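Local coordinates for protein transcriptional regulator nlh2 (Aquifex aeolicus, PDB 4G3V) that probably activates sigma54-dependent transcription, with a GAF domain, seen here in an inactive state, that regulates the activator, at residues K17-D22 and K30-V35; S45-R50 and M158-R163. All blocks are in the same frame, centred on the assembly; numbering follows the deposited sequence.

Contact 1 of 2, residues K17-D22 and K30-V35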
ATOM      1  N   LYS A  17      -3.668  -5.133  -8.945  1.00 22.42           N
ATOM      2  CA  LYS A  17      -3.952  -5.967 -10.111  1.00 23.68           C
ATOM      3  C   LYS A  17      -3.983  -5.132 -11.396  1.00 22.94           C
ATOM      4  O   LYS A  17      -3.383  -5.511 -12.401  1.00 24.62           O
ATOM      5  CB  LYS A  17      -5.280  -6.684  -9.917  1.00 23.69           C
ATOM      6  CG  LYS A  17      -5.653  -7.614 -11.055  1.00 26.62           C
ATOM      7  CD  LYS A  17      -6.914  -8.427 -10.714  1.00 29.83           C
ATOM      8  CE  LYS A  17      -7.343  -9.299 -11.880  1.00 37.04           C
ATOM      9  NZ  LYS A  17      -8.635 -10.012 -11.619  1.00 40.46           N
ATOM     10  N   ILE A  18      -4.671  -3.994 -11.361  1.00 23.47           N
ATOM     11  CA  ILE A  18      -4.717  -3.088 -12.512  1.00 25.13           C
ATOM     12  C   ILE A  18      -3.320  -2.579 -12.878  1.00 24.41           C
ATOM     13  O   ILE A  18      -2.911  -2.618 -14.047  1.00 25.04           O
ATOM     14  CB  ILE A  18      -5.618  -1.886 -12.216  1.00 26.09           C
ATOM     15  CG1 ILE A  18      -7.078  -2.328 -12.098  1.00 26.04           C
ATOM     16  CG2 ILE A  18      -5.467  -0.807 -13.285  1.00 27.52           C
ATOM     17  CD1 ILE A  18      -7.942  -1.327 -11.365  1.00 27.42           C
ATOM     18  N   LEU A  19      -2.587  -2.108 -11.872  1.00 23.40           N
ATOM     19  CA  LEU A  19      -1.300  -1.475 -12.111  1.00 24.37           C
ATOM     20  C   LEU A  19      -0.164  -2.447 -12.462  1.00 24.10           C
ATOM     21  O   LEU A  19       0.888  -2.020 -12.942  1.00 25.24           O
ATOM     22  CB  LEU A  19      -0.912  -0.621 -10.909  1.00 23.15           C
ATOM     23  CG  LEU A  19      -1.872   0.530 -10.594  1.00 22.48           C
ATOM     24  CD1 LEU A  19      -1.375   1.292  -9.372  1.00 24.17           C
ATOM     25  CD2 LEU A  19      -2.029   1.465 -11.793  1.00 23.95           C
ATOM     26  N   THR A  20      -0.369  -3.736 -12.228  1.00 23.56           N
ATOM     27  CA  THR A  20       0.596  -4.746 -12.668  1.00 26.15           C
ATOM     28  C   THR A  20       0.167  -5.434 -13.974  1.00 26.52           C
ATOM     29  O   THR A  20       0.774  -6.417 -14.399  1.00 27.61           O
ATOM     30  CB  THR A  20       0.862  -5.810 -11.585  1.00 27.03           C
ATOM     31  OG1 THR A  20      -0.370  -6.432 -11.166  1.00 26.63           O
ATOM     32  CG2 THR A  20       1.557  -5.165 -10.385  1.00 28.92           C
ATOM     33  N   GLY A  21      -0.882  -4.899 -14.594  1.00 28.10           N
ATOM     34  CA  GLY A  21      -1.361  -5.360 -15.873  1.00 28.95           C
ATOM     35  C   GLY A  21      -0.668  -4.655 -17.028  1.00 29.96           C
ATOM     36  O   GLY A  21       0.475  -4.201 -16.921  1.00 31.52           O
ATOM     37  N   ASP A  22      -1.368  -4.565 -18.144  1.00 29.19           N
ATOM     38  CA  ASP A  22      -0.751  -4.132 -19.385  1.00 29.80           C
ATOM     39  C   ASP A  22      -1.558  -3.029 -20.046  1.00 27.06           C
ATOM     40  O   ASP A  22      -1.417  -2.788 -21.244  1.00 27.82           O
ATOM     41  CB  ASP A  22      -0.627  -5.324 -20.332  1.00 36.90           C
ATOM     42  CG  ASP A  22       0.304  -6.375 -19.800  1.00 41.05           C
ATOM     43  OD1 ASP A  22       1.505  -6.084 -19.713  1.00 44.65           O
ATOM     44  OD2 ASP A  22      -0.155  -7.478 -19.445  1.00 43.49           O
ATOM     45  N   LYS A  30      -6.885   6.098 -15.023  1.00 27.50           N
ATOM     46  CA  LYS A  30      -8.323   6.271 -15.047  1.00 28.75           C
ATOM     47  C   LYS A  30      -9.017   5.123 -14.321  1.00 28.18           C
ATOM     48  O   LYS A  30      -9.970   5.354 -13.592  1.00 29.01           O
ATOM     49  CB  LYS A  30      -8.832   6.370 -16.492  1.00 32.17           C
ATOM     50  CG  LYS A  30     -10.303   6.642 -16.592  1.00 35.64           C
ATOM     51  CD  LYS A  30     -10.630   8.070 -16.139  1.00 42.66           C
ATOM     52  CE  LYS A  30     -12.100   8.396 -16.353  1.00 47.37           C
ATOM     53  NZ  LYS A  30     -12.317   9.850 -16.482  1.00 47.65           N
ATOM     54  N   GLU A  31      -8.550   3.890 -14.527  1.00 28.60           N
ATOM     55  CA  GLU A  31      -9.211   2.733 -13.926  1.00 28.09           C
ATOM     56  C   GLU A  31      -9.035   2.764 -12.402  1.00 25.15           C
ATOM     57  O   GLU A  31      -9.937   2.384 -11.660  1.00 27.03           O
ATOM     58  CB  GLU A  31      -8.682   1.431 -14.518  1.00 32.09           C
ATOM     59  CG  GLU A  31      -9.465   0.192 -14.118  1.00 35.39           C
ATOM     60  CD  GLU A  31     -10.834   0.079 -14.769  1.00 39.90           C
ATOM     61  OE1 GLU A  31     -11.208   0.929 -15.613  1.00 38.85           O
ATOM     62  OE2 GLU A  31     -11.541  -0.890 -14.426  1.00 39.43           O
ATOM     63  N   VAL A  32      -7.884   3.233 -11.927  1.00 23.49           N
ATOM     64  CA  VAL A  32      -7.710   3.434 -10.486  1.00 24.60           C
ATOM     65  C   VAL A  32      -8.781   4.387  -9.920  1.00 25.07           C
ATOM     66  O   VAL A  32      -9.415   4.098  -8.895  1.00 24.63           O
ATOM     67  CB  VAL A  32      -6.303   3.966 -10.166  1.00 24.70           C
ATOM     68  CG1 VAL A  32      -6.186   4.395  -8.682  1.00 25.77           C
ATOM     69  CG2 VAL A  32      -5.271   2.923 -10.495  1.00 26.93           C
ATOM     70  N   LEU A  33      -9.002   5.516 -10.583  1.00 25.08           N
ATOM     71  CA  LEU A  33      -9.991   6.470 -10.097  1.00 27.77           C
ATOM     72  C   LEU A  33     -11.401   5.894 -10.178  1.00 27.87           C
ATOM     73  O   LEU A  33     -12.244   6.169  -9.318  1.00 27.89           O
ATOM     74  CB  LEU A  33      -9.897   7.790 -10.866  1.00 27.23           C
ATOM     75  CG  LEU A  33      -8.534   8.499 -10.750  1.00 26.87           C
ATOM     76  CD1 LEU A  33      -8.531   9.863 -11.445  1.00 27.95           C
ATOM     77  CD2 LEU A  33      -8.127   8.653  -9.301  1.00 28.10           C
ATOM     78  N   LYS A  34     -11.659   5.090 -11.203  1.00 27.15           N
ATOM     79  CA  LYS A  34     -12.957   4.456 -11.352  0.57 28.32           C
ATOM     80  C   LYS A  34     -13.232   3.493 -10.198  1.00 28.96           C
ATOM     81  O   LYS A  34     -14.346   3.448  -9.669  1.00 30.80           O
ATOM     82  CB  LYS A  34     -13.037   3.714 -12.687  0.57 30.22           C
ATOM     83  CG  LYS A  34     -14.385   3.093 -12.972  0.57 34.47           C
ATOM     84  CD  LYS A  34     -14.353   2.293 -14.270  0.57 37.94           C
ATOM     85  CE  LYS A  34     -13.970   3.153 -15.457  0.57 41.53           C
ATOM     86  NZ  LYS A  34     -13.876   2.353 -16.709  0.57 43.64           N
ATOM     87  N   VAL A  35     -12.224   2.724  -9.796  1.00 28.03           N
ATOM     88  CA  VAL A  35     -12.446   1.799  -8.685  1.00 30.89           C
ATOM     89  C   VAL A  35     -12.523   2.548  -7.343  1.00 29.62           C
ATOM     90  O   VAL A  35     -13.217   2.110  -6.426  1.00 33.91           O
ATOM     91  CB  VAL A  35     -11.458   0.582  -8.655  1.00 34.33           C
ATOM     92  CG1 VAL A  35     -11.607  -0.253  -9.933  1.00 32.56           C
ATOM     93  CG2 VAL A  35     -10.046   1.005  -8.488  1.00 35.04           C
TER
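The carboxylate of Glu31 is the flat group at this contact, and it is the methylene behind it that meets Ile18. In one of two modelled conformers of Lys34, its NZ approaches the syn side of Glu31 OE1, 3.2 Å away and 19° out of the carboxylate plane, a salt bridge within one helix that may not be permanent. With CG anti to the backbone N (chi1 -171°) the Glu31 methylene faces the neighbouring helix, and the bend at the second torsion (chi2 72°) turns the acid group toward Lys34. Ile18 CD1 lies 3.5 Å from Glu31 CG, and the two side chains cross at about a right angle. The Ile18 CG2 branch is looser, 4.1 Å from Glu31 CB.

Ile18 puts CG1 anti to its carbonyl carbon, which carries CD1 across the interface. There the methyl also meets Val35 tip to tip, with 4.1 Å between Ile18 CD1 and Val35 CG1, bridging two turns of the partner helix. On the inner side Leu19 crosses Val32 at about a right angle, Leu19 CD2 standing 3.8 Å from Val32 CG2. No hydrogen bond spans the two segments, so apolar contact alone joins them.

Leu19 also packs on Leu156 and Phe159, and Val32 on Ile152, so helix 139-162 covers the inner flank. Thr20 hydrogen-bonds through OG1 to Gly123 N of the second subunit, whose Met158 packs on Leu19.

The helices run in opposite senses, and the CA atoms of Ile18 and Val32 come within 7.5 Å. With only residues 20-24 between them, this is a helical hairpin, the N-terminal pair of a GAF domain, of which helix 25-40 lies on the antiparallel sheet through Leu33 while helix 4-19 packs on the helices.

Contact 2 of 2, residues S45-R50 and M158-R163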
ATOM      1  N   SER A  45     -12.048  13.209  -8.333  1.00 29.62           N
ATOM      2  CA  SER A  45     -10.650  12.907  -8.060  1.00 29.71           C
ATOM      3  C   SER A  45      -9.789  13.203  -9.260  1.00 29.61           C
ATOM      4  O   SER A  45     -10.286  13.283 -10.386  1.00 29.81           O
ATOM      5  CB  SER A  45     -10.481  11.421  -7.702  1.00 30.21           C
ATOM      6  OG  SER A  45     -10.882  10.599  -8.785  1.00 29.04           O
ATOM      7  N   PHE A  46      -8.491  13.351  -9.021  1.00 27.74           N
ATOM      8  CA  PHE A  46      -7.547  13.468 -10.109  1.00 27.75           C
ATOM      9  C   PHE A  46      -6.174  12.991  -9.676  1.00 27.11           C
ATOM     10  O   PHE A  46      -5.881  12.916  -8.492  1.00 26.60           O
ATOM     11  CB  PHE A  46      -7.505  14.903 -10.678  1.00 29.90           C
ATOM     12  CG  PHE A  46      -6.945  15.946  -9.734  1.00 29.72           C
ATOM     13  CD1 PHE A  46      -5.580  16.067  -9.533  1.00 31.05           C
ATOM     14  CD2 PHE A  46      -7.793  16.828  -9.088  1.00 32.58           C
ATOM     15  CE1 PHE A  46      -5.064  17.046  -8.664  1.00 30.70           C
ATOM     16  CE2 PHE A  46      -7.299  17.810  -8.231  1.00 30.76           C
ATOM     17  CZ  PHE A  46      -5.935  17.922  -8.020  1.00 30.07           C
ATOM     18  N   ILE A  47      -5.371  12.610 -10.663  1.00 27.31           N
ATOM     19  CA  ILE A  47      -3.978  12.275 -10.463  1.00 26.40           C
ATOM     20  C   ILE A  47      -3.207  13.268 -11.316  1.00 28.75           C
ATOM     21  O   ILE A  47      -3.454  13.378 -12.518  1.00 29.87           O
ATOM     22  CB  ILE A  47      -3.684  10.820 -10.875  1.00 25.83           C
ATOM     23  CG1 ILE A  47      -4.419   9.871  -9.932  1.00 26.02           C
ATOM     24  CG2 ILE A  47      -2.198  10.544 -10.866  1.00 26.36           C
ATOM     25  CD1 ILE A  47      -4.500   8.416 -10.398  1.00 25.08           C
ATOM     26  N   ALA A  48      -2.328  14.036 -10.674  1.00 28.71           N
ATOM     27  CA  ALA A  48      -1.508  15.025 -11.363  1.00 30.41           C
ATOM     28  C   ALA A  48      -0.058  14.561 -11.377  1.00 31.77           C
ATOM     29  O   ALA A  48       0.431  13.968 -10.410  1.00 29.96           O
ATOM     30  CB  ALA A  48      -1.617  16.361 -10.690  1.00 33.07           C
ATOM     31  N   ILE A  49       0.623  14.826 -12.485  1.00 33.37           N
ATOM     32  CA  ILE A  49       1.971  14.335 -12.672  1.00 33.99           C
ATOM     33  C   ILE A  49       2.931  15.480 -12.929  1.00 35.77           C
ATOM     34  O   ILE A  49       2.575  16.476 -13.564  1.00 36.63           O
ATOM     35  CB  ILE A  49       2.012  13.354 -13.847  1.00 37.52           C
ATOM     36  CG1 ILE A  49       1.103  12.171 -13.529  1.00 38.67           C
ATOM     37  CG2 ILE A  49       3.435  12.898 -14.106  1.00 42.29           C
ATOM     38  CD1 ILE A  49       0.876  11.220 -14.690  1.00 43.24           C
ATOM     39  N   ARG A  50       4.152  15.314 -12.435  1.00 36.77           N
ATOM     40  CA  ARG A  50       5.197  16.325 -12.561  1.00 37.85           C
ATOM     41  C   ARG A  50       5.763  16.374 -13.968  1.00 42.04           C
ATOM     42  O   ARG A  50       6.235  15.370 -14.491  1.00 41.15           O
ATOM     43  CB  ARG A  50       6.321  16.012 -11.592  1.00 38.84           C
ATOM     44  CG  ARG A  50       7.375  17.086 -11.474  1.00 44.11           C
ATOM     45  CD  ARG A  50       8.240  16.757 -10.271  1.00 47.45           C
ATOM     46  NE  ARG A  50       9.130  17.834  -9.866  1.00 51.55           N
ATOM     47  CZ  ARG A  50       9.673  17.924  -8.653  1.00 54.96           C
ATOM     48  NH1 ARG A  50       9.403  17.005  -7.729  1.00 53.70           N
ATOM     49  NH2 ARG A  50      10.478  18.934  -8.349  1.00 57.63           N
ATOM     50  N   MET A 158       5.006   3.238  -7.343  1.00 23.96           N
ATOM     51  CA  MET A 158       5.564   2.018  -7.920  0.78 23.60           C
ATOM     52  C   MET A 158       5.242   1.973  -9.410  1.00 24.29           C
ATOM     53  O   MET A 158       6.085   1.637 -10.232  1.00 26.37           O
ATOM     54  CB  MET A 158       4.984   0.772  -7.248  0.78 24.01           C
ATOM     55  CG  MET A 158       5.323   0.596  -5.769  0.78 26.37           C
ATOM     56  SD  MET A 158       7.044   0.211  -5.437  0.78 30.61           S
ATOM     57  CE  MET A 158       7.293  -1.277  -6.392  0.78 28.33           C
ATOM     58  N   PHE A 159       4.000   2.320  -9.741  1.00 23.22           N
ATOM     59  CA  PHE A 159       3.544   2.299 -11.130  1.00 23.67           C
ATOM     60  C   PHE A 159       4.334   3.290 -11.991  1.00 25.56           C
ATOM     61  O   PHE A 159       4.704   2.978 -13.133  1.00 25.33           O
ATOM     62  CB  PHE A 159       2.062   2.631 -11.214  1.00 24.20           C
ATOM     63  CG  PHE A 159       1.476   2.474 -12.601  1.00 25.14           C
ATOM     64  CD1 PHE A 159       1.400   1.233 -13.193  1.00 23.18           C
ATOM     65  CD2 PHE A 159       1.003   3.575 -13.298  1.00 25.35           C
ATOM     66  CE1 PHE A 159       0.856   1.089 -14.466  1.00 25.41           C
ATOM     67  CE2 PHE A 159       0.456   3.446 -14.554  1.00 24.47           C
ATOM     68  CZ  PHE A 159       0.381   2.200 -15.144  1.00 23.30           C
ATOM     69  N   PHE A 160       4.575   4.486 -11.460  1.00 25.34           N
ATOM     70  CA  PHE A 160       5.371   5.480 -12.188  1.00 28.71           C
ATOM     71  C   PHE A 160       6.783   4.946 -12.497  1.00 30.56           C
ATOM     72  O   PHE A 160       7.335   5.176 -13.591  1.00 30.39           O
ATOM     73  CB  PHE A 160       5.491   6.791 -11.397  1.00 28.01           C
ATOM     74  CG  PHE A 160       4.253   7.669 -11.431  1.00 25.06           C
ATOM     75  CD1 PHE A 160       2.986   7.143 -11.643  1.00 27.02           C
ATOM     76  CD2 PHE A 160       4.369   9.036 -11.229  1.00 26.56           C
ATOM     77  CE1 PHE A 160       1.861   7.968 -11.659  1.00 27.67           C
ATOM     78  CE2 PHE A 160       3.255   9.864 -11.233  1.00 28.69           C
ATOM     79  CZ  PHE A 160       2.001   9.334 -11.446  1.00 26.77           C
ATOM     80  N   LYS A 161       7.367   4.239 -11.536  1.00 28.64           N
ATOM     81  CA  LYS A 161       8.674   3.605 -11.728  1.00 30.86           C
ATOM     82  C   LYS A 161       8.578   2.501 -12.789  1.00 32.12           C
ATOM     83  O   LYS A 161       9.432   2.392 -13.676  1.00 32.86           O
ATOM     84  CB  LYS A 161       9.163   3.025 -10.395  1.00 32.08           C
ATOM     85  CG  LYS A 161      10.522   2.316 -10.451  1.00 33.50           C
ATOM     86  CD  LYS A 161      11.665   3.268 -10.734  1.00 37.15           C
ATOM     87  CE  LYS A 161      12.989   2.518 -10.836  1.00 41.09           C
ATOM     88  NZ  LYS A 161      14.145   3.431 -10.909  1.00 44.16           N
ATOM     89  N   LEU A 162       7.518   1.699 -12.703  1.00 32.98           N
ATOM     90  CA  LEU A 162       7.289   0.615 -13.645  0.57 33.28           C
ATOM     91  C   LEU A 162       7.265   1.126 -15.084  1.00 33.76           C
ATOM     92  O   LEU A 162       7.834   0.508 -15.988  1.00 35.86           O
ATOM     93  CB  LEU A 162       5.969  -0.074 -13.317  0.57 36.15           C
ATOM     94  CG  LEU A 162       5.602  -1.312 -14.123  0.57 40.87           C
ATOM     95  CD1 LEU A 162       6.712  -2.339 -14.069  0.57 42.89           C
ATOM     96  CD2 LEU A 162       4.309  -1.896 -13.589  0.57 42.13           C
ATOM     97  N   ARG A 163       6.603   2.255 -15.283  1.00 31.12           N
ATOM     98  CA  ARG A 163       6.373   2.782 -16.622  1.00 35.12           C
ATOM     99  C   ARG A 163       7.368   3.875 -17.007  1.00 39.75           C
ATOM    100  O   ARG A 163       7.185   4.562 -18.011  1.00 41.67           O
ATOM    101  CB  ARG A 163       4.942   3.290 -16.719  1.00 29.86           C
ATOM    102  CG  ARG A 163       3.915   2.195 -16.438  1.00 29.23           C
ATOM    103  CD  ARG A 163       4.040   1.044 -17.449  1.00 32.56           C
ATOM    104  NE  ARG A 163       2.978   0.067 -17.297  1.00 32.23           N
ATOM    105  CZ  ARG A 163       1.806   0.119 -17.920  1.00 30.36           C
ATOM    106  NH1 ARG A 163       1.524   1.103 -18.769  1.00 29.25           N
ATOM    107  NH2 ARG A 163       0.911  -0.822 -17.685  1.00 31.09           N
TER
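Ile49 meets the far end of the Phe160 ring, its CG1 lying 3.6 Å from Phe160 CZ. The same Ile49 CG1 is 3.9 Å from Phe160 CE2, and Ile49 CD1 is equally close to CZ, so the isoleucine meets the CZ-CE2 corner of the ring, obliquely. Ile47, facing the same helix, approaches differently: its CG2 sits at the ring edge, near the plane, at a looser 4.4 Å from Phe160 CZ. The ring gets there because Phe160 CG is anti to the carbonyl carbon (chi1 -77°) and its CB is directed at the sheet, bridging CA atoms of Ile49 and Phe160 that are 9.5 Å apart.

In the next shell, Ile120 and Val122 of strand 113-122 and Lys127 of strand 125-135 also touch Phe160. Phe25 and Ala58 pack on Ile49, while Ile47 is held by Leu33, Ile120 and Ile130. Cutting Ile49 back to an alanine removes CG1 and CD1, which would probably leave the CZ corner of Phe160 without its nearest partner on strand 44-51 and the ring freer to shift.

Farther out, the adjacent Phe159 lies with Phe25 in nearly parallel planes, and Arg163 CG rests 3.7 Å above one face of the Phe159 ring, toward its rim. Arg163 NH2 in turn bonds to Tyr23 O, tying the helix end to the segment that leads into helix 25-40.

No hydrogen bond or charge pair crosses between strand and helix. The join between these segments therefore rests on van der Waals contact of apolar groups, close at Ile49 and looser at Ile47, and is likely to depend on shape more than on directed bonds.

Contact 1 closes before contact 2 opens along the chain, and helix 25-40 leads directly into strand 44-51, linking them in series. Their centres are about 11 Å apart, and they touch: Leu33 CD2 is 3.4 Å from Ser45 OG, and Leu19 O lies 3.3 Å from Phe159 CD1, which shows the ends of helices 4-19 and 139-162 meeting. Contact 1 pairs the first two helices, whereas contact 2 seats the end of C-terminal helix 139-162 on strand 44-51 of the antiparallel sheet. Both contacts adjoin the second subunit. The interface includes those two helix ends together with the partner's turn joining strands 113-122 and 125-135, so the same corner of the domain serves its own fold and the dimer.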